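Putative HTH-type transcriptional regulator PH0061 (Pyrococcus horikoshii, PDB 2DBB) probably binds DNA in a sequence-specific manner as a transcriptional regulator of the AsnC family, through a winged helix-turn-helix domain. Local coordinates at residues I92-S97 with V109-P114; I71-S76 with E138-S143. All coordinates share one frame; numbering follows the deposited sequence.

Contact 1: I92-S97 with V109-P114; sequences IEYVKS and VRLLLP
Arg110 O takes two backbone N-H groups from the opposite strand: Lys96 N at 2.8 Å and, weakly, Ser97 N at 3.5 Å. Arg110 N returns a bond to Ser97 O, and farther along Leu112 N reaches Tyr94 O at 2.9 Å, nearly straight at 168°. A water links side chains of the two strands: water 1 donates to Ser97 OG and accepts from Arg110 NE, lying at the edge of the guanidinium in its plane, while Arg110 NH1 forms a salt bridge with Glu99 of the second subunit. The long Lys96 chain, bent at chi2 (-46°), passes its CE 3.5 Å from Leu112 CB; NZ donates a hydrogen bond to Glu93 O and forms salt bridges with Glu93 OE1 and with the C-terminal carboxylate of Ile151 of the second subunit. On the other face branched residues suit close packing: Val95 CG2 meets Leu111 CD2 at 3.6 Å, and that methyl also sits at the edge of the Tyr94 ring, 4.1 Å from Tyr94 CD1. Ile92 CG2 lies over one face of this ring, toward its rim. Lys96 and Ser97 together opposite Arg110 make a classic beta bulge, just after the type I turn from Ile92 to Val95, in the hairpin of strands 95-102 and 107-114.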
ATOM      1  N   ILE B  92     -14.231  -2.335   7.897  1.00 32.87           N
ATOM      2  CA  ILE B  92     -13.805  -3.718   8.096  1.00 31.11           C
ATOM      3  C   ILE B  92     -12.294  -3.728   8.275  1.00 29.49           C
ATOM      4  O   ILE B  92     -11.561  -3.154   7.470  1.00 29.41           O
ATOM      5  CB  ILE B  92     -14.189  -4.596   6.908  1.00 30.66           C
ATOM      6  CG1 ILE B  92     -15.706  -4.543   6.702  1.00 30.51           C
ATOM      7  CG2 ILE B  92     -13.733  -6.022   7.156  1.00 31.81           C
ATOM      8  CD1 ILE B  92     -16.187  -5.295   5.480  1.00 30.90           C
ATOM      9  N   GLU B  93     -11.837  -4.384   9.336  1.00 28.33           N
ATOM     10  CA  GLU B  93     -10.420  -4.437   9.668  1.00 27.70           C
ATOM     11  C   GLU B  93      -9.502  -5.086   8.630  1.00 25.72           C
ATOM     12  O   GLU B  93      -8.383  -4.602   8.389  1.00 22.64           O
ATOM     13  CB  GLU B  93     -10.230  -5.129  11.024  1.00 28.46           C
ATOM     14  CG  GLU B  93      -8.841  -4.928  11.624  1.00 35.81           C
ATOM     15  CD  GLU B  93      -7.778  -5.836  11.015  1.00 38.17           C
ATOM     16  OE1 GLU B  93      -6.579  -5.487  11.095  1.00 40.75           O
ATOM     17  OE2 GLU B  93      -8.138  -6.902  10.474  1.00 40.79           O
ATOM     18  N   TYR B  94      -9.962  -6.168   8.012  1.00 24.34           N
ATOM     19  CA  TYR B  94      -9.129  -6.847   7.030  1.00 25.30           C
ATOM     20  C   TYR B  94      -9.161  -6.206   5.642  1.00 24.04           C
ATOM     21  O   TYR B  94      -8.518  -6.688   4.704  1.00 25.05           O
ATOM     22  CB  TYR B  94      -9.494  -8.333   6.972  1.00 23.13           C
ATOM     23  CG  TYR B  94     -10.920  -8.614   6.594  1.00 27.62           C
ATOM     24  CD1 TYR B  94     -11.334  -8.542   5.262  1.00 25.72           C
ATOM     25  CD2 TYR B  94     -11.861  -8.974   7.564  1.00 26.94           C
ATOM     26  CE1 TYR B  94     -12.640  -8.819   4.901  1.00 28.17           C
ATOM     27  CE2 TYR B  94     -13.182  -9.254   7.214  1.00 28.46           C
ATOM     28  CZ  TYR B  94     -13.563  -9.174   5.877  1.00 29.44           C
ATOM     29  OH  TYR B  94     -14.864  -9.434   5.506  1.00 29.94           O
ATOM     30  N   VAL B  95      -9.914  -5.116   5.519  1.00 23.85           N
ATOM     31  CA  VAL B  95      -9.990  -4.360   4.272  1.00 23.31           C
ATOM     32  C   VAL B  95      -8.894  -3.313   4.439  1.00 22.73           C
ATOM     33  O   VAL B  95      -9.040  -2.397   5.243  1.00 23.39           O
ATOM     34  CB  VAL B  95     -11.362  -3.646   4.119  1.00 22.24           C
ATOM     35  CG1 VAL B  95     -11.307  -2.643   2.987  1.00 22.17           C
ATOM     36  CG2 VAL B  95     -12.461  -4.668   3.859  1.00 18.88           C
ATOM     37  N   LYS B  96      -7.800  -3.457   3.692  1.00 23.37           N
ATOM     38  CA  LYS B  96      -6.659  -2.543   3.795  1.00 21.67           C
ATOM     39  C   LYS B  96      -6.732  -1.256   2.978  1.00 21.66           C
ATOM     40  O   LYS B  96      -6.179  -0.225   3.376  1.00 20.66           O
ATOM     41  CB  LYS B  96      -5.366  -3.299   3.465  1.00 22.80           C
ATOM     42  CG  LYS B  96      -5.131  -4.509   4.375  1.00 26.07           C
ATOM     43  CD  LYS B  96      -5.384  -4.137   5.829  1.00 26.20           C
ATOM     44  CE  LYS B  96      -5.192  -5.313   6.762  1.00 29.46           C
ATOM     45  NZ  LYS B  96      -5.528  -4.922   8.163  1.00 28.29           N
ATOM     46  N   SER B  97      -7.387  -1.306   1.825  1.00 21.06           N
ATOM     47  CA  SER B  97      -7.515  -0.105   1.016  1.00 20.69           C
ATOM     48  C   SER B  97      -8.794  -0.124   0.212  1.00 20.60           C
ATOM     49  O   SER B  97      -9.312  -1.185  -0.144  1.00 19.02           O
ATOM     50  CB  SER B  97      -6.313   0.080   0.077  1.00 20.91           C
ATOM     51  OG  SER B  97      -6.334  -0.820  -1.010  1.00 24.00           O
ATOM     52  N   VAL B 109     -10.622  -2.681  -4.122  1.00 20.65           N
ATOM     53  CA  VAL B 109     -10.409  -3.007  -2.721  1.00 20.79           C
ATOM     54  C   VAL B 109      -9.301  -4.027  -2.492  1.00 20.13           C
ATOM     55  O   VAL B 109      -9.177  -4.994  -3.228  1.00 22.10           O
ATOM     56  CB  VAL B 109     -11.698  -3.587  -2.101  1.00 19.63           C
ATOM     57  CG1 VAL B 109     -11.479  -3.884  -0.610  1.00 20.71           C
ATOM     58  CG2 VAL B 109     -12.849  -2.616  -2.302  1.00 20.83           C
ATOM     59  N   ARG B 110      -8.491  -3.802  -1.467  1.00 19.18           N
ATOM     60  CA  ARG B 110      -7.449  -4.758  -1.135  1.00 21.52           C
ATOM     61  C   ARG B 110      -7.818  -5.372   0.208  1.00 21.53           C
ATOM     62  O   ARG B 110      -8.152  -4.653   1.150  1.00 22.47           O
ATOM     63  CB  ARG B 110      -6.070  -4.098  -1.021  1.00 19.48           C
ATOM     64  CG  ARG B 110      -4.994  -5.080  -0.545  1.00 21.73           C
ATOM     65  CD  ARG B 110      -3.640  -4.404  -0.320  1.00 24.70           C
ATOM     66  NE  ARG B 110      -3.043  -3.913  -1.557  1.00 24.77           N
ATOM     67  CZ  ARG B 110      -2.474  -4.686  -2.480  1.00 30.13           C
ATOM     68  NH1 ARG B 110      -2.415  -6.003  -2.313  1.00 31.35           N
ATOM     69  NH2 ARG B 110      -1.962  -4.142  -3.579  1.00 30.43           N
ATOM     70  N   LEU B 111      -7.754  -6.699   0.280  1.00 20.80           N
ATOM     71  CA  LEU B 111      -8.051  -7.445   1.492  1.00 20.82           C
ATOM     72  C   LEU B 111      -6.818  -8.214   1.957  1.00 22.85           C
ATOM     73  O   LEU B 111      -6.036  -8.707   1.136  1.00 21.64           O
ATOM     74  CB  LEU B 111      -9.147  -8.484   1.236  1.00 20.65           C
ATOM     75  CG  LEU B 111     -10.464  -8.096   0.573  1.00 21.94           C
ATOM     76  CD1 LEU B 111     -11.301  -9.358   0.369  1.00 20.49           C
ATOM     77  CD2 LEU B 111     -11.201  -7.078   1.436  1.00 21.30           C
ATOM     78  N   LEU B 112      -6.646  -8.308   3.274  1.00 23.14           N
ATOM     79  CA  LEU B 112      -5.560  -9.092   3.851  1.00 23.88           C
ATOM     80  C   LEU B 112      -6.289 -10.330   4.352  1.00 25.45           C
ATOM     81  O   LEU B 112      -7.157 -10.226   5.221  1.00 26.40           O
ATOM     82  CB  LEU B 112      -4.899  -8.375   5.034  1.00 23.75           C
ATOM     83  CG  LEU B 112      -3.745  -9.164   5.677  1.00 23.92           C
ATOM     84  CD1 LEU B 112      -2.592  -9.248   4.693  1.00 22.87           C
ATOM     85  CD2 LEU B 112      -3.288  -8.489   6.969  1.00 24.07           C
ATOM     86  N   LEU B 113      -5.961 -11.491   3.793  1.00 25.66           N
ATOM     87  CA  LEU B 113      -6.622 -12.737   4.173  1.00 25.71           C
ATOM     88  C   LEU B 113      -5.655 -13.754   4.754  1.00 27.69           C
ATOM     89  O   LEU B 113      -4.436 -13.630   4.600  1.00 27.46           O
ATOM     90  CB  LEU B 113      -7.292 -13.374   2.947  1.00 25.29           C
ATOM     91  CG  LEU B 113      -8.182 -12.508   2.060  1.00 22.70           C
ATOM     92  CD1 LEU B 113      -8.489 -13.259   0.781  1.00 25.47           C
ATOM     93  CD2 LEU B 113      -9.453 -12.131   2.794  1.00 22.16           C
ATOM     94  N   PRO B 114      -6.190 -14.780   5.436  1.00 29.23           N
ATOM     95  CA  PRO B 114      -5.348 -15.821   6.024  1.00 31.40           C
ATOM     96  C   PRO B 114      -4.795 -16.615   4.848  1.00 34.91           C
ATOM     97  O   PRO B 114      -5.491 -16.807   3.850  1.00 36.01           O
ATOM     98  CB  PRO B 114      -6.336 -16.646   6.846  1.00 33.51           C
ATOM     99  CG  PRO B 114      -7.426 -15.670   7.163  1.00 31.26           C
ATOM    100  CD  PRO B 114      -7.588 -14.930   5.875  1.00 30.47           C
TER
HETATM  101  O   HOH W   1      -3.765  -1.138  -1.763  1.00 26.55           O

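Contact 2: I71-S76 with E138-S143; sequences IVLIKS and EVILIS
Leu73 CG and Ile140 CG1 both lie beside the backbone N, opposite the carbonyl carbon (chi1 -50° and -52°), and this carries Leu73 CD1 across to Ile140 CG1, 4.1 Å away. The same methyl lies 4.0 Å from Glu138 CB, so the leucine packs against the aliphatic base of the glutamate, whose carboxylate end leads away from the strand pair; a partly exposed position suits such a half-apolar, half-charged residue. In Ile142 the turn at chi2 (-58°) brings CD1 to 3.9 Å from Ile71 CG1. Ile71 and Ile140 stand directly abreast, their CB atoms 4.2 Å apart. Beta-branched isoleucine and valine fit these extended backbones well, filling the space close to the main chain. On the reverse face Val72 and Val139 form a non-hydrogen-bonded pair with a looser touch, CG2 to CG2 at 4.4 Å. The flanking pairs are each joined by two backbone bonds: Ile71 with Ile140, where Ile140 N lies 2.7 Å from Ile71 O, and Leu73 with Glu138, where Leu73 N meets Glu138 O at 2.8 Å, nearly straight. Over these three pairs the antiparallel register is unbroken. The Val72 and Val139 face is covered by helix 117-129, through Phe127 and Ile124. The Ile71, Leu73 and Ile140 face looks toward the second subunit, whose Ile108 packs on Ile71 and whose Tyr105 packs on Leu73, while strand 107-114 flanks strand 67-76 along its other edge.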
ATOM      1  N   ILE B  71      -7.384  -8.876  -4.272  1.00 22.58           N
ATOM      2  CA  ILE B  71      -7.807  -7.592  -4.789  1.00 22.56           C
ATOM      3  C   ILE B  71      -9.222  -7.819  -5.289  1.00 21.02           C
ATOM      4  O   ILE B  71      -9.481  -8.782  -6.008  1.00 20.96           O
ATOM      5  CB  ILE B  71      -6.935  -7.121  -5.976  1.00 23.09           C
ATOM      6  CG1 ILE B  71      -5.483  -6.907  -5.525  1.00 27.10           C
ATOM      7  CG2 ILE B  71      -7.506  -5.845  -6.556  1.00 21.70           C
ATOM      8  CD1 ILE B  71      -5.289  -5.755  -4.560  1.00 28.56           C
ATOM      9  N   VAL B  72     -10.136  -6.949  -4.878  1.00 19.79           N
ATOM     10  CA  VAL B  72     -11.521  -7.048  -5.311  1.00 20.78           C
ATOM     11  C   VAL B  72     -11.837  -5.865  -6.222  1.00 19.47           C
ATOM     12  O   VAL B  72     -11.710  -4.698  -5.839  1.00 19.72           O
ATOM     13  CB  VAL B  72     -12.476  -7.078  -4.101  1.00 20.81           C
ATOM     14  CG1 VAL B  72     -13.928  -7.169  -4.574  1.00 21.72           C
ATOM     15  CG2 VAL B  72     -12.133  -8.270  -3.223  1.00 18.28           C
ATOM     16  N   LEU B  73     -12.217  -6.186  -7.448  1.00 19.05           N
ATOM     17  CA  LEU B  73     -12.544  -5.192  -8.456  1.00 19.94           C
ATOM     18  C   LEU B  73     -14.065  -5.122  -8.542  1.00 20.04           C
ATOM     19  O   LEU B  73     -14.731  -6.121  -8.818  1.00 19.70           O
ATOM     20  CB  LEU B  73     -11.947  -5.623  -9.798  1.00 20.19           C
ATOM     21  CG  LEU B  73     -10.459  -6.005  -9.729  1.00 18.26           C
ATOM     22  CD1 LEU B  73     -10.051  -6.717 -11.012  1.00 18.82           C
ATOM     23  CD2 LEU B  73      -9.618  -4.761  -9.508  1.00 20.17           C
ATOM     24  N   ILE B  74     -14.612  -3.941  -8.304  1.00 20.98           N
ATOM     25  CA  ILE B  74     -16.059  -3.783  -8.318  1.00 21.87           C
ATOM     26  C   ILE B  74     -16.576  -2.787  -9.337  1.00 22.09           C
ATOM     27  O   ILE B  74     -16.032  -1.696  -9.487  1.00 22.12           O
ATOM     28  CB  ILE B  74     -16.571  -3.329  -6.929  1.00 21.76           C
ATOM     29  CG1 ILE B  74     -16.125  -4.316  -5.850  1.00 19.72           C
ATOM     30  CG2 ILE B  74     -18.088  -3.197  -6.953  1.00 22.49           C
ATOM     31  CD1 ILE B  74     -16.247  -3.772  -4.411  1.00 17.22           C
ATOM     32  N   LYS B  75     -17.637  -3.175 -10.037  1.00 24.97           N
ATOM     33  CA  LYS B  75     -18.293  -2.294 -10.992  1.00 27.95           C
ATOM     34  C   LYS B  75     -19.706  -2.072 -10.444  1.00 29.93           C
ATOM     35  O   LYS B  75     -20.485  -3.012 -10.342  1.00 27.19           O
ATOM     36  CB  LYS B  75     -18.374  -2.931 -12.380  1.00 30.31           C
ATOM     37  CG  LYS B  75     -18.900  -1.969 -13.441  1.00 35.08           C
ATOM     38  CD  LYS B  75     -18.016  -0.728 -13.505  1.00 41.76           C
ATOM     39  CE  LYS B  75     -18.543   0.330 -14.467  1.00 45.58           C
ATOM     40  NZ  LYS B  75     -17.645   1.534 -14.473  1.00 45.96           N
ATOM     41  N   SER B  76     -20.020  -0.830 -10.084  1.00 32.65           N
ATOM     42  CA  SER B  76     -21.328  -0.484  -9.536  1.00 38.07           C
ATOM     43  C   SER B  76     -22.400  -0.182 -10.581  1.00 42.01           C
ATOM     44  O   SER B  76     -22.106   0.170 -11.725  1.00 41.30           O
ATOM     45  CB  SER B  76     -21.202   0.725  -8.608  1.00 39.71           C
ATOM     46  OG  SER B  76     -20.377   0.430  -7.497  1.00 40.29           O
ATOM     47  N   GLU B 138     -14.944  -8.921  -9.325  1.00 24.14           N
ATOM     48  CA  GLU B 138     -13.851  -9.823  -9.673  1.00 22.36           C
ATOM     49  C   GLU B 138     -12.909  -9.925  -8.487  1.00 21.62           C
ATOM     50  O   GLU B 138     -12.456  -8.910  -7.970  1.00 19.28           O
ATOM     51  CB  GLU B 138     -13.053  -9.286 -10.862  1.00 26.39           C
ATOM     52  CG  GLU B 138     -13.774  -9.272 -12.185  1.00 31.95           C
ATOM     53  CD  GLU B 138     -14.101 -10.661 -12.682  1.00 36.11           C
ATOM     54  OE1 GLU B 138     -13.483 -11.643 -12.200  1.00 37.08           O
ATOM     55  OE2 GLU B 138     -14.974 -10.766 -13.571  1.00 40.34           O
ATOM     56  N   VAL B 139     -12.629 -11.144  -8.047  1.00 20.59           N
ATOM     57  CA  VAL B 139     -11.703 -11.343  -6.944  1.00 23.89           C
ATOM     58  C   VAL B 139     -10.398 -11.902  -7.507  1.00 24.74           C
ATOM     59  O   VAL B 139     -10.399 -12.930  -8.191  1.00 25.36           O
ATOM     60  CB  VAL B 139     -12.238 -12.348  -5.904  1.00 23.22           C
ATOM     61  CG1 VAL B 139     -11.195 -12.558  -4.809  1.00 23.84           C
ATOM     62  CG2 VAL B 139     -13.549 -11.839  -5.304  1.00 26.27           C
ATOM     63  N   ILE B 140      -9.294 -11.212  -7.238  1.00 24.48           N
ATOM     64  CA  ILE B 140      -7.985 -11.672  -7.699  1.00 22.85           C
ATOM     65  C   ILE B 140      -7.170 -12.098  -6.485  1.00 21.72           C
ATOM     66  O   ILE B 140      -6.882 -11.281  -5.612  1.00 22.16           O
ATOM     67  CB  ILE B 140      -7.184 -10.556  -8.415  1.00 22.83           C
ATOM     68  CG1 ILE B 140      -8.027  -9.903  -9.514  1.00 21.37           C
ATOM     69  CG2 ILE B 140      -5.898 -11.144  -8.992  1.00 21.89           C
ATOM     70  CD1 ILE B 140      -8.467 -10.859 -10.601  1.00 23.60           C
ATOM     71  N   LEU B 141      -6.815 -13.376  -6.416  1.00 21.78           N
ATOM     72  CA  LEU B 141      -6.002 -13.865  -5.308  1.00 22.39           C
ATOM     73  C   LEU B 141      -4.545 -13.544  -5.656  1.00 21.45           C
ATOM     74  O   LEU B 141      -4.095 -13.830  -6.766  1.00 22.65           O
ATOM     75  CB  LEU B 141      -6.192 -15.375  -5.138  1.00 22.89           C
ATOM     76  CG  LEU B 141      -7.650 -15.834  -4.987  1.00 25.30           C
ATOM     77  CD1 LEU B 141      -7.699 -17.337  -4.761  1.00 25.93           C
ATOM     78  CD2 LEU B 141      -8.304 -15.098  -3.823  1.00 23.76           C
ATOM     79  N   ILE B 142      -3.815 -12.934  -4.729  1.00 20.64           N
ATOM     80  CA  ILE B 142      -2.421 -12.583  -5.005  1.00 22.32           C
ATOM     81  C   ILE B 142      -1.462 -13.692  -4.596  1.00 22.21           C
ATOM     82  O   ILE B 142      -1.247 -13.928  -3.414  1.00 25.06           O
ATOM     83  CB  ILE B 142      -2.016 -11.276  -4.291  1.00 21.22           C
ATOM     84  CG1 ILE B 142      -2.968 -10.141  -4.705  1.00 20.28           C
ATOM     85  CG2 ILE B 142      -0.578 -10.896  -4.664  1.00 17.33           C
ATOM     86  CD1 ILE B 142      -3.011  -9.886  -6.218  1.00 18.54           C
ATOM     87  N   SER B 143      -0.885 -14.368  -5.582  1.00 25.08           N
ATOM     88  CA  SER B 143       0.040 -15.460  -5.312  1.00 27.43           C
ATOM     89  C   SER B 143       1.446 -14.951  -5.030  1.00 28.67           C
ATOM     90  O   SER B 143       2.227 -15.616  -4.348  1.00 30.29           O
ATOM     91  CB  SER B 143       0.067 -16.429  -6.489  1.00 26.94           C
ATOM     92  OG  SER B 143       0.371 -15.750  -7.694  1.00 30.95           O
TER

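Contacts 1 and 2 lie in one four-stranded antiparallel sheet ordered 95-102, 107-114, 67-76, 134-148, their centres about 12 Å apart. Contact 1 joins the first two strands and contact 2 the last two; the middle strands connect them, with Val109 O probably hydrogen-bonded to Val72 N and Leu111 packed on Val72. Along the chain contact 1 is nested within the loop that contact 2 closes, so a local hairpin is enclosed by a long-range pairing. With helices 79-89 and 117-129, this is the ferredoxin-like fold expected of the AsnC-family C-terminal domain. Both contacts touch the second subunit, whose strands extend the sheet, linking them to dimer assembly.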